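Local coordinates for ribosomal RNA processing protein 6 (Trypanosoma brucei brucei, PDB 4NLC) that probably degrades and processes RNA as the catalytic core of a 3'-5' exoribonuclease of the nuclear exosome, at residues A[45-51]-A[165-169]; A[84-88]-A[134-138]; A[169-175]-A[253-257]. The protein carries 1 engineered substitution. All coordinates share one frame; numbering follows the deposited sequence.

Overall arrangement
From the N terminus, the chain passes through residues 45-51, the end of helix 42-46 and the extended segment after it, which meet 165-169 only after most of the exonuclease sheet has been built; contact 1 closes this loop of 113 residues. Nested inside it, contact 2 closes a shorter loop whose regular strands all belong to the sheet, joining helix 77-87 to residues 134-138. Contact 3 follows in series, opening at Leu169, which it shares with contact 1, and tying edge strand 169-171 and helix 172-178 to helix 249-261. Contacts 1 and 3 touch through Val50 and Phe254, their centres about 12 Å apart, whereas contact 2 stands clear of both.

Contact 1 of 3, residues A[45-51]-A[165-169]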
ATOM      1  N   ILE A  45      13.411  14.889   7.962  1.00 26.71           N
ATOM      2  CA  ILE A  45      12.189  15.467   7.381  1.00 26.20           C
ATOM      3  C   ILE A  45      11.746  16.744   8.146  1.00 32.57           C
ATOM      4  O   ILE A  45      11.356  17.743   7.527  1.00 33.39           O
ATOM      5  CB  ILE A  45      11.054  14.408   7.250  1.00 28.39           C
ATOM      6  CG1 ILE A  45      11.474  13.218   6.318  1.00 28.68           C
ATOM      7  CG2 ILE A  45       9.727  15.046   6.817  1.00 26.90           C
ATOM      8  CD1 ILE A  45      10.470  12.014   6.259  1.00 35.61           C
ATOM      9  N   LYS A  46      11.814  16.715   9.480  1.00 29.31           N
ATOM     10  CA  LYS A  46      11.441  17.882  10.294  1.00 29.58           C
ATOM     11  C   LYS A  46      12.454  19.033  10.161  1.00 35.22           C
ATOM     12  O   LYS A  46      12.096  20.162  10.436  1.00 36.96           O
ATOM     13  CB  LYS A  46      11.225  17.497  11.768  1.00 30.84           C
ATOM     14  CG  LYS A  46      10.016  16.579  11.977  1.00 30.71           C
ATOM     15  CD  LYS A  46      10.090  15.868  13.285  1.00 20.67           C
ATOM     16  CE  LYS A  46       8.916  14.942  13.471  1.00 33.65           C
ATOM     17  NZ  LYS A  46       9.025  14.167  14.746  1.00 28.09           N
ATOM     18  N   ALA A  47      13.702  18.751   9.751  1.00 32.10           N
ATOM     19  CA  ALA A  47      14.752  19.761   9.557  1.00 32.68           C
ATOM     20  C   ALA A  47      14.887  20.199   8.072  1.00 40.84           C
ATOM     21  O   ALA A  47      15.804  20.954   7.760  1.00 41.84           O
ATOM     22  CB  ALA A  47      16.085  19.203  10.042  1.00 33.13           C
ATOM     23  N   VAL A  48      14.013  19.713   7.163  1.00 39.82           N
ATOM     24  CA  VAL A  48      14.148  19.989   5.726  1.00 41.12           C
ATOM     25  C   VAL A  48      13.176  21.059   5.236  1.00 44.47           C
ATOM     26  O   VAL A  48      12.006  21.068   5.619  1.00 44.97           O
ATOM     27  CB  VAL A  48      14.069  18.660   4.895  1.00 45.50           C
ATOM     28  CG1 VAL A  48      12.889  18.617   3.923  1.00 44.98           C
ATOM     29  CG2 VAL A  48      15.382  18.392   4.172  1.00 45.46           C
ATOM     30  N   SER A  49      13.669  21.951   4.363  1.00 39.23           N
ATOM     31  CA  SER A  49      12.872  23.029   3.778  1.00 38.56           C
ATOM     32  C   SER A  49      12.358  22.622   2.405  1.00 41.21           C
ATOM     33  O   SER A  49      12.946  21.766   1.744  1.00 39.71           O
ATOM     34  CB  SER A  49      13.722  24.287   3.606  1.00 42.68           C
ATOM     35  OG  SER A  49      14.492  24.584   4.756  1.00 53.73           O
ATOM     36  N   VAL A  50      11.298  23.288   1.952  1.00 38.26           N
ATOM     37  CA  VAL A  50      10.752  23.108   0.607  1.00 37.48           C
ATOM     38  C   VAL A  50      11.725  23.885  -0.337  1.00 40.27           C
ATOM     39  O   VAL A  50      12.110  25.009   0.015  1.00 40.54           O
ATOM     40  CB  VAL A  50       9.316  23.704   0.498  1.00 41.17           C
ATOM     41  CG1 VAL A  50       8.724  23.448  -0.879  1.00 40.96           C
ATOM     42  CG2 VAL A  50       8.391  23.186   1.602  1.00 40.00           C
ATOM     43  N   PRO A  51      12.144  23.330  -1.509  1.00 34.55           N
ATOM     44  CA  PRO A  51      13.025  24.106  -2.412  1.00 34.09           C
ATOM     45  C   PRO A  51      12.319  25.387  -2.866  1.00 38.60           C
ATOM     46  O   PRO A  51      11.213  25.322  -3.396  1.00 37.04           O
ATOM     47  CB  PRO A  51      13.300  23.135  -3.577  1.00 35.29           C
ATOM     48  CG  PRO A  51      12.882  21.770  -3.080  1.00 38.19           C
ATOM     49  CD  PRO A  51      11.788  22.018  -2.093  1.00 34.12           C
ATOM     50  N   TYR A 165      11.641   6.053   2.257  1.00 24.23           N
ATOM     51  CA  TYR A 165      11.106   7.232   2.929  1.00 23.98           C
ATOM     52  C   TYR A 165      11.221   8.484   2.046  1.00 30.28           C
ATOM     53  O   TYR A 165      12.250   8.701   1.385  1.00 29.26           O
ATOM     54  CB  TYR A 165      11.840   7.448   4.259  1.00 24.86           C
ATOM     55  CG  TYR A 165      11.746   6.259   5.192  1.00 26.23           C
ATOM     56  CD1 TYR A 165      12.676   5.217   5.128  1.00 27.13           C
ATOM     57  CD2 TYR A 165      10.730   6.170   6.138  1.00 27.48           C
ATOM     58  CE1 TYR A 165      12.586   4.115   5.974  1.00 26.00           C
ATOM     59  CE2 TYR A 165      10.656   5.096   7.018  1.00 28.64           C
ATOM     60  CZ  TYR A 165      11.560   4.050   6.904  1.00 33.88           C
ATOM     61  OH  TYR A 165      11.468   2.986   7.758  1.00 29.85           O
ATOM     62  N   ILE A 166      10.156   9.319   2.073  1.00 26.25           N
ATOM     63  CA  ILE A 166      10.019  10.489   1.216  1.00 25.30           C
ATOM     64  C   ILE A 166      10.379  11.811   1.905  1.00 30.08           C
ATOM     65  O   ILE A 166       9.709  12.244   2.834  1.00 31.21           O
ATOM     66  CB  ILE A 166       8.608  10.538   0.565  1.00 26.89           C
ATOM     67  CG1 ILE A 166       8.147   9.139   0.104  1.00 26.17           C
ATOM     68  CG2 ILE A 166       8.615  11.500  -0.619  1.00 28.04           C
ATOM     69  CD1 ILE A 166       6.584   8.907   0.204  1.00 38.88           C
ATOM     70  N   VAL A 167      11.447  12.442   1.419  1.00 26.04           N
ATOM     71  CA  VAL A 167      11.901  13.752   1.848  1.00 26.61           C
ATOM     72  C   VAL A 167      11.342  14.694   0.759  1.00 30.00           C
ATOM     73  O   VAL A 167      11.659  14.545  -0.418  1.00 29.37           O
ATOM     74  CB  VAL A 167      13.452  13.820   1.977  1.00 31.12           C
ATOM     75  CG1 VAL A 167      13.931  15.254   2.198  1.00 31.18           C
ATOM     76  CG2 VAL A 167      13.955  12.909   3.099  1.00 30.62           C
ATOM     77  N   ASN A 168      10.464  15.601   1.158  1.00 25.91           N
ATOM     78  CA  ASN A 168       9.766  16.555   0.298  1.00 25.98           C
ATOM     79  C   ASN A 168       8.711  15.891  -0.594  1.00 29.83           C
ATOM     80  O   ASN A 168       8.738  15.942  -1.832  1.00 28.32           O
ATOM     81  CB  ASN A 168      10.698  17.472  -0.481  1.00 26.99           C
ATOM     82  CG  ASN A 168      11.083  18.667   0.348  1.00 47.95           C
ATOM     83  OD1 ASN A 168      10.332  19.129   1.227  1.00 46.27           O
ATOM     84  ND2 ASN A 168      12.260  19.184   0.106  1.00 35.88           N
ATOM     85  N   LEU A 169       7.743  15.310   0.099  1.00 25.79           N
ATOM     86  CA  LEU A 169       6.567  14.750  -0.491  1.00 25.50           C
ATOM     87  C   LEU A 169       5.617  15.907  -0.775  1.00 27.80           C
ATOM     88  O   LEU A 169       5.521  16.853   0.021  1.00 26.87           O
ATOM     89  CB  LEU A 169       5.879  13.774   0.520  1.00 25.72           C
ATOM     90  CG  LEU A 169       4.450  13.270   0.163  1.00 29.38           C
ATOM     91  CD1 LEU A 169       4.482  12.323  -1.006  1.00 28.50           C
ATOM     92  CD2 LEU A 169       3.788  12.592   1.353  1.00 30.01           C
TER
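Asn168 lays its carboxamide against the extended segment Val48 to Pro51. Its ND2 donates to Ser49 O at 3.1 Å, with an N-H...O angle of 171°; the oxygen lies almost in the amide plane, while the donor is tilted from the plane of the Ser49 carbonyl. The same nitrogen also donates to Pro142 O, so two backbone carbonyls grip one amide end and fix its rotation. Around it the packing is apolar: Val48 CG1 rests 3.8 Å from Asn168 OD1, and Pro51 points back at Asn168, its CD 3.6 Å from ND2. Within the RNase H-like exonuclease fold, residues 165-169 lead from helix 152-162 into edge strand 169-171, and residues 45-51, which come from upstream of the whole six-stranded sheet, run alongside this connection in roughly the same direction. Val167 fits between Ile45 and Val48. With CG1 anti to its own nitrogen (chi1 170°), that methyl faces Val48 CG1 at 3.9 Å, and the other branch, CG2, turns to Ile45 CG1 at 4.1 Å. Farther along the side chain of Ile45, CD1 sits 3.5 Å from Ile166 O, an apolar methyl against a carbonyl oxygen. Ile45 also touches Arg258 and Ser261 of helix 249-261.

Contact 2 of 3, residues A[84-88]-A[134-138]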
ATOM      1  N   VAL A  84      17.392   5.381 -11.555  1.00 25.47           N
ATOM      2  CA  VAL A  84      17.741   6.191 -10.388  1.00 24.78           C
ATOM      3  C   VAL A  84      18.627   7.403 -10.818  1.00 29.69           C
ATOM      4  O   VAL A  84      18.402   8.505 -10.328  1.00 30.56           O
ATOM      5  CB  VAL A  84      18.340   5.311  -9.242  1.00 26.96           C
ATOM      6  CG1 VAL A  84      19.062   6.141  -8.172  1.00 26.56           C
ATOM      7  CG2 VAL A  84      17.246   4.454  -8.607  1.00 25.97           C
ATOM      8  N   ALA A  85      19.554   7.215 -11.764  1.00 26.61           N
ATOM      9  CA  ALA A  85      20.424   8.318 -12.225  1.00 26.99           C
ATOM     10  C   ALA A  85      19.661   9.315 -13.083  1.00 31.33           C
ATOM     11  O   ALA A  85      19.952  10.503 -13.017  1.00 31.67           O
ATOM     12  CB  ALA A  85      21.657   7.792 -12.955  1.00 27.22           C
ATOM     13  N   VAL A  86      18.673   8.845 -13.866  1.00 28.31           N
ATOM     14  CA  VAL A  86      17.813   9.720 -14.673  1.00 28.76           C
ATOM     15  C   VAL A  86      17.006  10.614 -13.680  1.00 31.83           C
ATOM     16  O   VAL A  86      17.003  11.835 -13.813  1.00 32.46           O
ATOM     17  CB  VAL A  86      16.860   8.906 -15.611  1.00 31.83           C
ATOM     18  CG1 VAL A  86      15.670   9.743 -16.071  1.00 31.09           C
ATOM     19  CG2 VAL A  86      17.614   8.335 -16.809  1.00 32.11           C
ATOM     20  N   LEU A  87      16.373   9.991 -12.673  1.00 26.44           N
ATOM     21  CA  LEU A  87      15.580  10.687 -11.677  1.00 25.11           C
ATOM     22  C   LEU A  87      16.360  11.750 -10.897  1.00 29.34           C
ATOM     23  O   LEU A  87      15.771  12.768 -10.508  1.00 27.96           O
ATOM     24  CB  LEU A  87      14.911   9.697 -10.735  1.00 24.28           C
ATOM     25  CG  LEU A  87      13.955   8.644 -11.324  1.00 26.13           C
ATOM     26  CD1 LEU A  87      13.320   7.861 -10.217  1.00 24.05           C
ATOM     27  CD2 LEU A  87      12.873   9.260 -12.243  1.00 27.25           C
ATOM     28  N   LEU A  88      17.690  11.533 -10.706  1.00 26.59           N
ATOM     29  CA  LEU A  88      18.580  12.461 -10.004  1.00 26.09           C
ATOM     30  C   LEU A  88      18.798  13.783 -10.756  1.00 33.98           C
ATOM     31  O   LEU A  88      19.283  14.722 -10.146  1.00 34.79           O
ATOM     32  CB  LEU A  88      19.928  11.825  -9.612  1.00 25.49           C
ATOM     33  CG  LEU A  88      19.921  10.713  -8.525  1.00 30.41           C
ATOM     34  CD1 LEU A  88      21.278   9.966  -8.490  1.00 30.22           C
ATOM     35  CD2 LEU A  88      19.551  11.237  -7.132  1.00 30.74           C
ATOM     36  N   LEU A 134      17.972   0.930  -3.558  1.00 26.31           N
ATOM     37  CA  LEU A 134      18.778   1.750  -4.487  1.00 27.20           C
ATOM     38  C   LEU A 134      18.099   3.051  -4.898  1.00 30.20           C
ATOM     39  O   LEU A 134      18.749   3.930  -5.440  1.00 29.83           O
ATOM     40  CB  LEU A 134      19.229   0.951  -5.733  1.00 27.57           C
ATOM     41  CG  LEU A 134      20.206  -0.211  -5.454  1.00 32.58           C
ATOM     42  CD1 LEU A 134      20.376  -1.077  -6.679  1.00 32.22           C
ATOM     43  CD2 LEU A 134      21.554   0.276  -4.946  1.00 35.75           C
ATOM     44  N   MET A 135      16.808   3.175  -4.618  1.00 27.23           N
ATOM     45  CA  MET A 135      16.014   4.361  -4.910  1.00 27.14           C
ATOM     46  C   MET A 135      16.124   5.391  -3.776  1.00 27.56           C
ATOM     47  O   MET A 135      15.692   6.518  -3.969  1.00 28.55           O
ATOM     48  CB  MET A 135      14.530   3.982  -5.128  1.00 29.33           C
ATOM     49  CG  MET A 135      14.329   2.942  -6.219  1.00 33.53           C
ATOM     50  SD  MET A 135      12.786   3.187  -7.089  1.00 38.62           S
ATOM     51  CE  MET A 135      13.188   4.782  -7.977  1.00 35.02           C
ATOM     52  N   ALA A 136      16.692   5.011  -2.609  1.00 21.14           N
ATOM     53  CA  ALA A 136      16.880   5.916  -1.458  1.00 21.84           C
ATOM     54  C   ALA A 136      17.578   7.269  -1.813  1.00 27.95           C
ATOM     55  O   ALA A 136      17.141   8.286  -1.288  1.00 29.70           O
ATOM     56  CB  ALA A 136      17.601   5.213  -0.306  1.00 22.28           C
ATOM     57  N   PRO A 137      18.555   7.385  -2.745  1.00 25.37           N
ATOM     58  CA  PRO A 137      19.088   8.738  -3.056  1.00 25.30           C
ATOM     59  C   PRO A 137      18.023   9.667  -3.678  1.00 29.80           C
ATOM     60  O   PRO A 137      18.019  10.854  -3.394  1.00 29.73           O
ATOM     61  CB  PRO A 137      20.221   8.445  -4.046  1.00 26.39           C
ATOM     62  CG  PRO A 137      20.608   7.028  -3.786  1.00 29.93           C
ATOM     63  CD  PRO A 137      19.306   6.350  -3.494  1.00 25.71           C
ATOM     64  N   VAL A 138      17.097   9.122  -4.476  1.00 25.64           N
ATOM     65  CA  VAL A 138      16.021   9.900  -5.095  1.00 24.96           C
ATOM     66  C   VAL A 138      14.976  10.271  -4.046  1.00 28.51           C
ATOM     67  O   VAL A 138      14.666  11.455  -3.906  1.00 28.48           O
ATOM     68  CB  VAL A 138      15.389   9.211  -6.350  1.00 28.32           C
ATOM     69  CG1 VAL A 138      14.221  10.031  -6.916  1.00 27.58           C
ATOM     70  CG2 VAL A 138      16.436   8.992  -7.433  1.00 28.64           C
TER
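Leu134 meets Val84 through its backbone: Leu134 O lies 3.5 Å from Val84 CG1 and equally near CG2, so that both branches of the valine straddle the carbonyl oxygen. The leucine side chain itself touches Val77 and Glu81 of helix 77-87. Next, Met135 brings its CA to 3.9 Å from Val84 CG2, and its CG packs on the same methyl. Its chain then bends at chi2 (-147°) and again at chi3 (69°), which carries the terminal CE to Leu87 CD1, 3.8 Å away; Met112 and Ile114 of strand 108-115 also touch this methionine. The sheet of the RNase H-like exonuclease fold thus lies beside the contact: Leu87 reaches Ile114 and Ile93, Val138 also reaches Ile93, and residues 84-88 and 134-138 meet beside strands 92-100 and 108-115, two of the three strands between them in sequence. Pro137 faces the other segment, its CB 4.2 Å from CD2 of the exposed Leu88. Val138 completes the series and packs against Val84, Leu87 and Leu88. The side chains of Val84 and Val138 lie side by side and point in roughly opposite senses, and Leu87 stands nearly perpendicular to Val138. One branch of Val138, CG1, turns to Leu87, lying near CB and CD1, while CG2 touches all three residues: it packs on Leu87 CB and Leu88 CD2 and comes to 3.5 Å from Val84 O. Val84 O is at the same time the acceptor of the helical bond from Leu88 N, so the methyl packs beside an oxygen already engaged within its own segment.

Contact 3 of 3, residues A[169-175]-A[253-257]; sequences LFDTSIA and VFQES
Phe170 and Phe254 form a T-shaped pair at the apolar centre, the edge of Phe170 turned to the face of Phe254, with ring centroids 4.7 Å apart and planes at 63°. Phe170 CD2 stands over the centre of the Phe254 ring, 3.4 Å above its plane. Extended away from its backbone nitrogen (chi1 -171°), the Phe170 ring also reaches Val253, whose CG1 lies 3.6 Å from its CZ. That methyl packs at the same time on Ala175 CA. Tyr230 of helix 226-238 meets the Phe170 ring edge-to-face. Farther out, Ile174 lies roughly perpendicular to the Glu256 side chain, its CG2 3.7 Å from Glu256 CB. Edge strand 169-171 of the exonuclease sheet and the start of helix 172-178 are thereby covered by helix 249-261, whose short segment runs at 108° to the strand.

Toward the polar side, Asp171 N donates to Ser257 OG at 3.1 Å, and that hydroxyl in turn donates to Val253 O at 2.7 Å, from above the carbonyl plane and from the face opposite Ser257 N. A water donates to both Leu169 O and Phe254 O. Asp171 N-caps helix 172-178: its OD1 accepts from Ser173 N and also from Gly150 N, and OD2 accepts a hydrogen bond from Ala151 N. The buried serine thus relays a bond from strand to helix, its hydroxyl satisfied both as acceptor and as donor.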
ATOM      1  N   LEU A 169       7.743  15.310   0.099  1.00 25.79           N
ATOM      2  CA  LEU A 169       6.567  14.750  -0.491  1.00 25.50           C
ATOM      3  C   LEU A 169       5.617  15.907  -0.775  1.00 27.80           C
ATOM      4  O   LEU A 169       5.521  16.853   0.021  1.00 26.87           O
ATOM      5  CB  LEU A 169       5.879  13.774   0.520  1.00 25.72           C
ATOM      6  CG  LEU A 169       4.450  13.270   0.163  1.00 29.38           C
ATOM      7  CD1 LEU A 169       4.482  12.323  -1.006  1.00 28.50           C
ATOM      8  CD2 LEU A 169       3.788  12.592   1.353  1.00 30.01           C
ATOM      9  N   PHE A 170       4.941  15.841  -1.924  1.00 23.53           N
ATOM     10  CA  PHE A 170       3.838  16.742  -2.237  1.00 22.63           C
ATOM     11  C   PHE A 170       2.662  15.845  -2.623  1.00 27.96           C
ATOM     12  O   PHE A 170       2.771  15.050  -3.552  1.00 27.52           O
ATOM     13  CB  PHE A 170       4.151  17.805  -3.302  1.00 22.98           C
ATOM     14  CG  PHE A 170       3.039  18.831  -3.422  1.00 24.55           C
ATOM     15  CD1 PHE A 170       1.935  18.598  -4.238  1.00 25.48           C
ATOM     16  CD2 PHE A 170       3.093  20.031  -2.714  1.00 26.21           C
ATOM     17  CE1 PHE A 170       0.924  19.557  -4.364  1.00 26.90           C
ATOM     18  CE2 PHE A 170       2.088  20.991  -2.852  1.00 28.27           C
ATOM     19  CZ  PHE A 170       0.999  20.737  -3.659  1.00 26.14           C
ATOM     20  N   ASP A 171       1.564  15.945  -1.873  1.00 24.97           N
ATOM     21  CA  ASP A 171       0.380  15.131  -2.106  1.00 23.67           C
ATOM     22  C   ASP A 171      -0.702  15.988  -2.773  1.00 27.24           C
ATOM     23  O   ASP A 171      -1.243  16.901  -2.146  1.00 26.49           O
ATOM     24  CB  ASP A 171      -0.099  14.499  -0.787  1.00 23.91           C
ATOM     25  CG  ASP A 171      -1.193  13.442  -0.940  1.00 29.33           C
ATOM     26  OD1 ASP A 171      -2.070  13.604  -1.826  1.00 28.11           O
ATOM     27  OD2 ASP A 171      -1.227  12.514  -0.124  1.00 30.41           O
ATOM     28  N   THR A 172      -0.997  15.695  -4.050  1.00 22.79           N
ATOM     29  CA  THR A 172      -1.968  16.449  -4.850  1.00 22.64           C
ATOM     30  C   THR A 172      -3.426  16.272  -4.348  1.00 25.75           C
ATOM     31  O   THR A 172      -4.270  17.135  -4.608  1.00 26.80           O
ATOM     32  CB  THR A 172      -1.816  16.154  -6.358  1.00 25.84           C
ATOM     33  OG1 THR A 172      -1.708  14.754  -6.561  1.00 23.42           O
ATOM     34  CG2 THR A 172      -0.618  16.843  -6.962  1.00 17.99           C
ATOM     35  N   SER A 173      -3.706  15.185  -3.612  1.00 20.88           N
ATOM     36  CA  SER A 173      -5.025  14.972  -3.049  1.00 21.31           C
ATOM     37  C   SER A 173      -5.199  15.931  -1.847  1.00 25.79           C
ATOM     38  O   SER A 173      -6.260  16.537  -1.709  1.00 24.75           O
ATOM     39  CB  SER A 173      -5.211  13.509  -2.654  1.00 25.27           C
ATOM     40  OG  SER A 173      -6.471  13.318  -2.036  1.00 35.05           O
ATOM     41  N   ILE A 174      -4.137  16.131  -1.038  1.00 23.76           N
ATOM     42  CA  ILE A 174      -4.161  17.074   0.092  1.00 24.79           C
ATOM     43  C   ILE A 174      -4.359  18.499  -0.453  1.00 30.67           C
ATOM     44  O   ILE A 174      -5.140  19.251   0.125  1.00 32.81           O
ATOM     45  CB  ILE A 174      -2.936  16.930   1.050  1.00 27.55           C
ATOM     46  CG1 ILE A 174      -2.942  15.541   1.761  1.00 27.20           C
ATOM     47  CG2 ILE A 174      -2.886  18.081   2.082  1.00 26.35           C
ATOM     48  CD1 ILE A 174      -1.729  15.290   2.671  1.00 23.59           C
ATOM     49  N   ALA A 175      -3.709  18.842  -1.595  1.00 26.29           N
ATOM     50  CA  ALA A 175      -3.885  20.145  -2.263  1.00 26.19           C
ATOM     51  C   ALA A 175      -5.370  20.374  -2.592  1.00 27.79           C
ATOM     52  O   ALA A 175      -5.925  21.396  -2.225  1.00 27.13           O
ATOM     53  CB  ALA A 175      -3.057  20.197  -3.545  1.00 26.74           C
ATOM     54  N   VAL A 253       0.142  23.187   2.179  1.00 23.24           N
ATOM     55  CA  VAL A 253      -0.028  21.880   1.547  1.00 20.72           C
ATOM     56  C   VAL A 253       1.286  21.075   1.603  1.00 26.52           C
ATOM     57  O   VAL A 253       1.260  19.897   1.947  1.00 25.90           O
ATOM     58  CB  VAL A 253      -0.650  22.002   0.140  1.00 22.58           C
ATOM     59  CG1 VAL A 253      -0.714  20.646  -0.539  1.00 21.71           C
ATOM     60  CG2 VAL A 253      -2.059  22.598   0.244  1.00 22.03           C
ATOM     61  N   PHE A 254       2.430  21.732   1.369  1.00 25.62           N
ATOM     62  CA  PHE A 254       3.744  21.111   1.522  1.00 26.19           C
ATOM     63  C   PHE A 254       3.928  20.670   2.975  1.00 28.97           C
ATOM     64  O   PHE A 254       4.499  19.618   3.204  1.00 27.71           O
ATOM     65  CB  PHE A 254       4.853  22.096   1.142  1.00 28.73           C
ATOM     66  CG  PHE A 254       5.283  21.996  -0.303  1.00 29.96           C
ATOM     67  CD1 PHE A 254       6.085  20.938  -0.737  1.00 32.12           C
ATOM     68  CD2 PHE A 254       4.918  22.971  -1.220  1.00 31.20           C
ATOM     69  CE1 PHE A 254       6.498  20.850  -2.074  1.00 32.64           C
ATOM     70  CE2 PHE A 254       5.316  22.871  -2.565  1.00 34.86           C
ATOM     71  CZ  PHE A 254       6.115  21.822  -2.977  1.00 32.10           C
ATOM     72  N   GLN A 255       3.395  21.456   3.943  1.00 26.47           N
ATOM     73  CA  GLN A 255       3.483  21.162   5.386  1.00 26.07           C
ATOM     74  C   GLN A 255       2.650  19.965   5.780  1.00 28.72           C
ATOM     75  O   GLN A 255       3.131  19.092   6.500  1.00 27.57           O
ATOM     76  CB  GLN A 255       3.156  22.403   6.246  1.00 26.98           C
ATOM     77  CG  GLN A 255       4.326  23.400   6.233  1.00 44.28           C
ATOM     78  CD  GLN A 255       3.992  24.828   6.607  1.00 60.17           C
ATOM     79  OE1 GLN A 255       2.839  25.275   6.593  1.00 56.19           O
ATOM     80  NE2 GLN A 255       5.025  25.598   6.885  1.00 49.05           N
ATOM     81  N   GLU A 256       1.410  19.906   5.276  1.00 25.51           N
ATOM     82  CA  GLU A 256       0.498  18.791   5.508  1.00 25.27           C
ATOM     83  C   GLU A 256       1.040  17.498   4.894  1.00 28.14           C
ATOM     84  O   GLU A 256       0.966  16.462   5.546  1.00 27.67           O
ATOM     85  CB  GLU A 256      -0.914  19.140   5.015  1.00 26.95           C
ATOM     86  CG  GLU A 256      -1.549  20.251   5.837  1.00 36.02           C
ATOM     87  CD  GLU A 256      -2.077  19.826   7.193  1.00 59.03           C
ATOM     88  OE1 GLU A 256      -1.310  19.891   8.182  1.00 50.44           O
ATOM     89  OE2 GLU A 256      -3.266  19.443   7.270  1.00 62.80           O
ATOM     90  N   SER A 257       1.597  17.569   3.652  1.00 23.62           N
ATOM     91  CA  SER A 257       2.225  16.444   2.938  1.00 23.19           C
ATOM     92  C   SER A 257       3.453  15.910   3.717  1.00 28.99           C
ATOM     93  O   SER A 257       3.636  14.704   3.787  1.00 28.98           O
ATOM     94  CB  SER A 257       2.648  16.859   1.532  1.00 23.23           C
ATOM     95  OG  SER A 257       1.575  17.450   0.814  1.00 21.63           O
TER
HETATM   96  O   HOH W   1       6.739  18.094   2.081  1.00 35.72           O